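Local coordinates for chitin elicitor receptor kinase 1 (PDB 4EBY), which acts as a plant immune receptor kinase that recognises chitin oligomers through its LysM ectodomain and is activated by chitin-induced dimerization, at residues S130-L142 and R189-S200. Residues are numbered along the deposited sequence; the frame is centred on the assembly and turned at random.
Sequences SCGDESVSKDFGL and RDPNGAFPPFKS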
ATOM      1  N   SER A 130       0.826   2.773  -8.694  1.00 16.90           N
ATOM      2  CA  SER A 130       0.455   3.009 -10.087  1.00 17.91           C
ATOM      3  C   SER A 130      -0.334   4.301 -10.185  1.00 19.72           C
ATOM      4  O   SER A 130      -1.080   4.636  -9.264  1.00 18.55           O
ATOM      5  CB  SER A 130      -0.431   1.877 -10.585  1.00 19.05           C
ATOM      6  OG  SER A 130      -0.810   2.121 -11.951  1.00 19.45           O
ATOM      7  N   CYS A 131      -0.184   4.990 -11.323  1.00 18.65           N
ATOM      8  CA  CYS A 131      -1.001   6.150 -11.670  1.00 21.24           C
ATOM      9  C   CYS A 131      -2.008   5.822 -12.766  1.00 22.85           C
ATOM     10  O   CYS A 131      -2.719   6.714 -13.240  1.00 25.03           O
ATOM     11  CB  CYS A 131      -0.124   7.335 -12.098  1.00 22.27           C
ATOM     12  SG  CYS A 131       0.982   7.885 -10.758  1.00 25.74           S
ATOM     13  N   GLY A 132      -2.075   4.553 -13.154  1.00 18.53           N
ATOM     14  CA  GLY A 132      -2.987   4.134 -14.210  1.00 21.22           C
ATOM     15  C   GLY A 132      -2.315   3.884 -15.543  1.00 26.66           C
ATOM     16  O   GLY A 132      -1.085   3.847 -15.652  1.00 24.87           O
ATOM     17  N   ASP A 133      -3.143   3.718 -16.573  1.00 24.08           N
ATOM     18  CA  ASP A 133      -2.674   3.350 -17.897  1.00 23.39           C
ATOM     19  C   ASP A 133      -3.799   3.748 -18.844  1.00 26.53           C
ATOM     20  O   ASP A 133      -4.881   3.163 -18.825  1.00 27.10           O
ATOM     21  CB  ASP A 133      -2.427   1.850 -17.964  1.00 23.51           C
ATOM     22  CG  ASP A 133      -1.861   1.412 -19.301  1.00 32.25           C
ATOM     23  OD1 ASP A 133      -1.917   2.200 -20.267  1.00 32.02           O
ATOM     24  OD2 ASP A 133      -1.367   0.271 -19.377  1.00 35.40           O
ATOM     25  N   GLU A 134      -3.547   4.776 -19.639  1.00 29.80           N
ATOM     26  CA  GLU A 134      -4.570   5.327 -20.518  1.00 31.30           C
ATOM     27  C   GLU A 134      -5.025   4.306 -21.558  1.00 34.03           C
ATOM     28  O   GLU A 134      -6.130   4.410 -22.089  1.00 38.82           O
ATOM     29  CB  GLU A 134      -4.045   6.593 -21.193  1.00 45.93           C
ATOM     30  CG  GLU A 134      -5.123   7.516 -21.716  1.00 59.18           C
ATOM     31  CD  GLU A 134      -4.547   8.812 -22.251  1.00 64.36           C
ATOM     32  OE1 GLU A 134      -3.301   8.914 -22.356  1.00 56.19           O
ATOM     33  OE2 GLU A 134      -5.341   9.727 -22.560  1.00 66.73           O
ATOM     34  N   SER A 135      -4.184   3.321 -21.849  1.00 32.82           N
ATOM     35  CA  SER A 135      -4.544   2.317 -22.849  1.00 34.40           C
ATOM     36  C   SER A 135      -5.507   1.284 -22.263  1.00 38.52           C
ATOM     37  O   SER A 135      -6.121   0.512 -22.995  1.00 36.53           O
ATOM     38  CB  SER A 135      -3.303   1.648 -23.450  1.00 33.31           C
ATOM     39  OG  SER A 135      -2.594   0.878 -22.498  1.00 35.22           O
ATOM     40  N   VAL A 136      -5.641   1.283 -20.939  1.00 30.46           N
ATOM     41  CA  VAL A 136      -6.627   0.443 -20.266  1.00 24.77           C
ATOM     42  C   VAL A 136      -7.920   1.209 -20.057  1.00 26.29           C
ATOM     43  O   VAL A 136      -8.997   0.738 -20.429  1.00 31.98           O
ATOM     44  CB  VAL A 136      -6.111  -0.056 -18.898  1.00 26.62           C
ATOM     45  CG1 VAL A 136      -7.185  -0.845 -18.180  1.00 24.68           C
ATOM     46  CG2 VAL A 136      -4.863  -0.905 -19.085  1.00 28.85           C
ATOM     47  N   SER A 137      -7.814   2.393 -19.460  1.00 28.21           N
ATOM     48  CA  SER A 137      -8.983   3.228 -19.237  1.00 29.51           C
ATOM     49  C   SER A 137      -8.588   4.657 -18.912  1.00 29.13           C
ATOM     50  O   SER A 137      -7.616   4.893 -18.194  1.00 30.31           O
ATOM     51  CB  SER A 137      -9.821   2.671 -18.079  1.00 29.35           C
ATOM     52  OG  SER A 137     -10.907   3.539 -17.788  1.00 30.23           O
ATOM     53  N   LYS A 138      -9.366   5.611 -19.419  1.00 27.96           N
ATOM     54  CA  LYS A 138      -9.213   7.000 -19.002  1.00 27.34           C
ATOM     55  C   LYS A 138      -9.942   7.293 -17.690  1.00 27.14           C
ATOM     56  O   LYS A 138      -9.824   8.388 -17.139  1.00 28.50           O
ATOM     57  CB  LYS A 138      -9.730   7.939 -20.103  1.00 29.68           C
ATOM     58  CG  LYS A 138      -8.916   7.904 -21.387  1.00 40.96           C
ATOM     59  CD  LYS A 138      -9.750   8.409 -22.552  1.00 57.30           C
ATOM     60  CE  LYS A 138     -10.574   9.626 -22.150  1.00 65.14           C
ATOM     61  NZ  LYS A 138     -11.681   9.888 -23.117  1.00 76.36           N
ATOM     62  N   ASP A 139     -10.692   6.318 -17.182  1.00 28.19           N
ATOM     63  CA  ASP A 139     -11.580   6.562 -16.043  1.00 26.32           C
ATOM     64  C   ASP A 139     -10.931   6.460 -14.665  1.00 24.04           C
ATOM     65  O   ASP A 139     -11.571   6.763 -13.664  1.00 26.15           O
ATOM     66  CB  ASP A 139     -12.764   5.596 -16.082  1.00 30.89           C
ATOM     67  CG  ASP A 139     -13.715   5.871 -17.239  1.00 37.61           C
ATOM     68  OD1 ASP A 139     -13.678   6.983 -17.807  1.00 38.25           O
ATOM     69  OD2 ASP A 139     -14.494   4.960 -17.573  1.00 40.45           O
ATOM     70  N   PHE A 140      -9.685   6.010 -14.606  1.00 23.99           N
ATOM     71  CA  PHE A 140      -9.052   5.750 -13.304  1.00 19.94           C
ATOM     72  C   PHE A 140      -7.653   6.316 -13.208  1.00 20.90           C
ATOM     73  O   PHE A 140      -6.798   6.010 -14.039  1.00 22.64           O
ATOM     74  CB  PHE A 140      -9.005   4.249 -13.002  1.00 20.81           C
ATOM     75  CG  PHE A 140     -10.339   3.557 -13.145  1.00 21.27           C
ATOM     76  CD1 PHE A 140     -11.328   3.739 -12.198  1.00 22.91           C
ATOM     77  CD2 PHE A 140     -10.589   2.723 -14.226  1.00 21.84           C
ATOM     78  CE1 PHE A 140     -12.558   3.123 -12.318  1.00 26.85           C
ATOM     79  CE2 PHE A 140     -11.816   2.094 -14.355  1.00 26.41           C
ATOM     80  CZ  PHE A 140     -12.804   2.293 -13.393  1.00 24.90           C
ATOM     81  N   GLY A 141      -7.419   7.119 -12.164  1.00 22.64           N
ATOM     82  CA  GLY A 141      -6.127   7.748 -11.977  1.00 20.70           C
ATOM     83  C   GLY A 141      -5.630   7.649 -10.544  1.00 18.80           C
ATOM     84  O   GLY A 141      -4.600   8.228 -10.217  1.00 22.12           O
ATOM     85  N   LEU A 142      -6.361   6.928  -9.700  1.00 18.03           N
ATOM     86  CA  LEU A 142      -5.958   6.716  -8.305  1.00 15.07           C
ATOM     87  C   LEU A 142      -6.013   5.223  -8.056  1.00 18.38           C
ATOM     88  O   LEU A 142      -7.031   4.577  -8.340  1.00 17.91           O
ATOM     89  CB  LEU A 142      -6.923   7.440  -7.349  1.00 18.56           C
ATOM     90  CG  LEU A 142      -6.705   7.121  -5.868  1.00 18.60           C
ATOM     91  CD1 LEU A 142      -5.330   7.610  -5.407  1.00 16.51           C
ATOM     92  CD2 LEU A 142      -7.775   7.800  -5.022  1.00 18.80           C
ATOM     93  N   ARG A 189     -11.045   4.978  -4.808  1.00 20.58           N
ATOM     94  CA  ARG A 189     -11.979   6.099  -4.758  1.00 24.03           C
ATOM     95  C   ARG A 189     -11.443   7.232  -3.898  1.00 25.64           C
ATOM     96  O   ARG A 189     -10.615   7.020  -3.009  1.00 21.62           O
ATOM     97  CB  ARG A 189     -13.306   5.620  -4.175  1.00 22.69           C
ATOM     98  CG  ARG A 189     -13.987   4.552  -5.004  1.00 24.79           C
ATOM     99  CD  ARG A 189     -15.183   3.974  -4.271  1.00 31.43           C
ATOM    100  NE  ARG A 189     -15.764   2.816  -4.947  1.00 35.44           N
ATOM    101  CZ  ARG A 189     -16.717   2.896  -5.867  1.00 34.42           C
ATOM    102  NH1 ARG A 189     -17.183   4.081  -6.241  1.00 38.27           N
ATOM    103  NH2 ARG A 189     -17.209   1.791  -6.419  1.00 34.69           N
ATOM    104  N   ASP A 190     -11.923   8.442  -4.152  1.00 21.88           N
ATOM    105  CA  ASP A 190     -11.584   9.575  -3.304  1.00 21.60           C
ATOM    106  C   ASP A 190     -12.458   9.501  -2.039  1.00 19.77           C
ATOM    107  O   ASP A 190     -13.269   8.585  -1.919  1.00 25.41           O
ATOM    108  CB  ASP A 190     -11.710  10.891  -4.092  1.00 22.35           C
ATOM    109  CG  ASP A 190     -13.157  11.280  -4.395  1.00 25.56           C
ATOM    110  OD1 ASP A 190     -14.098  10.700  -3.809  1.00 26.07           O
ATOM    111  OD2 ASP A 190     -13.343  12.196  -5.225  1.00 29.82           O
ATOM    112  N   PRO A 191     -12.245  10.404  -1.069  1.00 21.84           N
ATOM    113  CA  PRO A 191     -12.957  10.317   0.217  1.00 24.18           C
ATOM    114  C   PRO A 191     -14.481  10.344   0.086  1.00 28.67           C
ATOM    115  O   PRO A 191     -15.176   9.894   0.999  1.00 30.51           O
ATOM    116  CB  PRO A 191     -12.461  11.550   0.974  1.00 23.58           C
ATOM    117  CG  PRO A 191     -11.077  11.783   0.417  1.00 19.81           C
ATOM    118  CD  PRO A 191     -11.242  11.482  -1.068  1.00 20.43           C
ATOM    119  N   ASN A 192     -14.985  10.845  -1.039  1.00 24.18           N
ATOM    120  CA  ASN A 192     -16.431  10.905  -1.290  1.00 28.66           C
ATOM    121  C   ASN A 192     -16.973   9.736  -2.104  1.00 31.71           C
ATOM    122  O   ASN A 192     -18.165   9.691  -2.425  1.00 34.56           O
ATOM    123  CB  ASN A 192     -16.767  12.188  -2.033  1.00 28.11           C
ATOM    124  CG  ASN A 192     -16.456  13.412  -1.226  1.00 35.66           C
ATOM    125  OD1 ASN A 192     -16.752  13.469  -0.031  1.00 38.28           O
ATOM    126  ND2 ASN A 192     -15.825  14.393  -1.859  1.00 43.46           N
ATOM    127  N   GLY A 193     -16.096   8.809  -2.470  1.00 28.72           N
ATOM    128  CA  GLY A 193     -16.518   7.624  -3.195  1.00 29.66           C
ATOM    129  C   GLY A 193     -16.475   7.697  -4.711  1.00 30.22           C
ATOM    130  O   GLY A 193     -16.881   6.752  -5.370  1.00 35.74           O
ATOM    131  N   ALA A 194     -15.982   8.799  -5.273  1.00 27.55           N
ATOM    132  CA  ALA A 194     -15.835   8.902  -6.725  1.00 25.80           C
ATOM    133  C   ALA A 194     -14.457   8.400  -7.151  1.00 21.92           C
ATOM    134  O   ALA A 194     -13.489   8.547  -6.410  1.00 22.68           O
ATOM    135  CB  ALA A 194     -16.010  10.338  -7.165  1.00 33.54           C
ATOM    136  N   PHE A 195     -14.368   7.827  -8.347  1.00 23.66           N
ATOM    137  CA  PHE A 195     -13.068   7.451  -8.898  1.00 22.88           C
ATOM    138  C   PHE A 195     -12.446   8.671  -9.574  1.00 24.74           C
ATOM    139  O   PHE A 195     -13.004   9.197 -10.545  1.00 25.98           O
ATOM    140  CB  PHE A 195     -13.222   6.349  -9.964  1.00 20.50           C
ATOM    141  CG  PHE A 195     -13.605   4.993  -9.413  1.00 23.67           C
ATOM    142  CD1 PHE A 195     -12.670   4.194  -8.772  1.00 23.10           C
ATOM    143  CD2 PHE A 195     -14.891   4.504  -9.569  1.00 31.57           C
ATOM    144  CE1 PHE A 195     -13.015   2.952  -8.273  1.00 25.35           C
ATOM    145  CE2 PHE A 195     -15.237   3.254  -9.083  1.00 30.11           C
ATOM    146  CZ  PHE A 195     -14.301   2.480  -8.435  1.00 27.85           C
ATOM    147  N   PRO A 196     -11.284   9.126  -9.083  1.00 22.11           N
ATOM    148  CA  PRO A 196     -10.555  10.146  -9.839  1.00 23.03           C
ATOM    149  C   PRO A 196     -10.164   9.587 -11.196  1.00 26.90           C
ATOM    150  O   PRO A 196      -9.748   8.433 -11.272  1.00 26.35           O
ATOM    151  CB  PRO A 196      -9.302  10.384  -8.986  1.00 23.99           C
ATOM    152  CG  PRO A 196      -9.700   9.987  -7.597  1.00 25.47           C
ATOM    153  CD  PRO A 196     -10.618   8.800  -7.808  1.00 23.37           C
ATOM    154  N   PRO A 197     -10.324  10.379 -12.268  1.00 25.47           N
ATOM    155  CA  PRO A 197     -10.003   9.888 -13.615  1.00 24.32           C
ATOM    156  C   PRO A 197      -8.499   9.928 -13.888  1.00 24.11           C
ATOM    157  O   PRO A 197      -7.738  10.491 -13.093  1.00 26.56           O
ATOM    158  CB  PRO A 197     -10.749  10.871 -14.524  1.00 26.51           C
ATOM    159  CG  PRO A 197     -10.762  12.145 -13.742  1.00 30.01           C
ATOM    160  CD  PRO A 197     -10.920  11.729 -12.292  1.00 29.52           C
ATOM    161  N   PHE A 198      -8.078   9.314 -14.994  1.00 25.59           N
ATOM    162  CA  PHE A 198      -6.683   9.344 -15.392  1.00 24.93           C
ATOM    163  C   PHE A 198      -6.283  10.767 -15.751  1.00 29.05           C
ATOM    164  O   PHE A 198      -7.072  11.509 -16.338  1.00 33.82           O
ATOM    165  CB  PHE A 198      -6.469   8.428 -16.606  1.00 25.23           C
ATOM    166  CG  PHE A 198      -5.039   8.330 -17.042  1.00 27.19           C
ATOM    167  CD1 PHE A 198      -4.134   7.590 -16.306  1.00 26.31           C
ATOM    168  CD2 PHE A 198      -4.592   8.997 -18.173  1.00 30.09           C
ATOM    169  CE1 PHE A 198      -2.811   7.495 -16.696  1.00 31.15           C
ATOM    170  CE2 PHE A 198      -3.265   8.907 -18.567  1.00 30.60           C
ATOM    171  CZ  PHE A 198      -2.377   8.156 -17.824  1.00 30.31           C
ATOM    172  N   LYS A 199      -5.059  11.152 -15.410  1.00 34.99           N
ATOM    173  CA  LYS A 199      -4.532  12.446 -15.853  1.00 47.85           C
ATOM    174  C   LYS A 199      -3.156  12.296 -16.487  1.00 52.56           C
ATOM    175  O   LYS A 199      -2.230  11.786 -15.857  1.00 55.52           O
ATOM    176  CB  LYS A 199      -4.466  13.448 -14.699  1.00 56.40           C
ATOM    177  CG  LYS A 199      -5.823  13.894 -14.186  1.00 66.66           C
ATOM    178  CD  LYS A 199      -5.740  15.245 -13.496  1.00 71.19           C
ATOM    179  CE  LYS A 199      -7.043  15.571 -12.783  1.00 70.46           C
ATOM    180  NZ  LYS A 199      -8.220  15.392 -13.677  1.00 65.66           N
ATOM    181  N   SER A 200      -3.030  12.741 -17.734  1.00 54.31           N
ATOM    182  CA  SER A 200      -1.763  12.658 -18.458  1.00 62.07           C
ATOM    183  C   SER A 200      -0.653  13.425 -17.744  1.00 65.27           C
ATOM    184  O   SER A 200      -0.741  14.640 -17.564  1.00 63.76           O
ATOM    185  CB  SER A 200      -1.922  13.183 -19.887  1.00 65.11           C
ATOM    186  OG  SER A 200      -2.865  12.418 -20.619  1.00 67.14           O
TER
HETATM  187  O   HOH W   1      -3.079   9.513 -13.841  1.00 32.82           O
HETATM  188  O   HOH W   2      -8.825  10.873 -18.211  1.00 55.59           O
HETATM  189  O   HOH W   3     -13.651   8.312 -13.097  1.00 28.59           O
HETATM  190  O   HOH W   4      -9.370   5.962  -9.809  1.00 21.18           O
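Phe-198 lies across the loop of 130-142, its CG anti to the backbone N (chi1 -177°), which carries the ring in among that loop's backbone. The Glu-134 side chain crosses that of Phe-198 at about a right angle, Glu-134 CB lying 3.6 Å from Phe-198 CE2, and the backbone N of Glu-134 sits over one face of the ring, while the carbonyl oxygens of Cys-131 and Phe-140 approach the ring edge. Two backbone hydrogen bonds join the segments: Phe-198 N donates to Lys-138 O (2.9 Å) and Gly-141 N to Pro-196 O (2.8 Å). Water 2 joins the Lys-138 and Phe-198 carbonyls; water 3 links those of Asp-139 and Phe-195.

Phe-140 and Phe-195 run side by side yet meet T-shaped, planes at 88°: the edge of Phe-140 presents CE1 3.6 Å from Phe-195 CG. The opposite face of Phe-195 carries the Arg-189 side chain, whose NH1 donates to Gly-193 O, which lies in the guanidinium plane. Deeper, Leu-142 CB packs on Pro-196 CG (3.8 Å). Tyr-171 of helix 165-171 also touches Phe-140, and Cys-131 is disulfide-bonded to Cys-5. This surface packing holds the C-terminal end of the modelled ectodomain, after strand 183-187, against the loop that leads into strand 143-147 of the third LysM domain, a beta-alpha-alpha-beta fold.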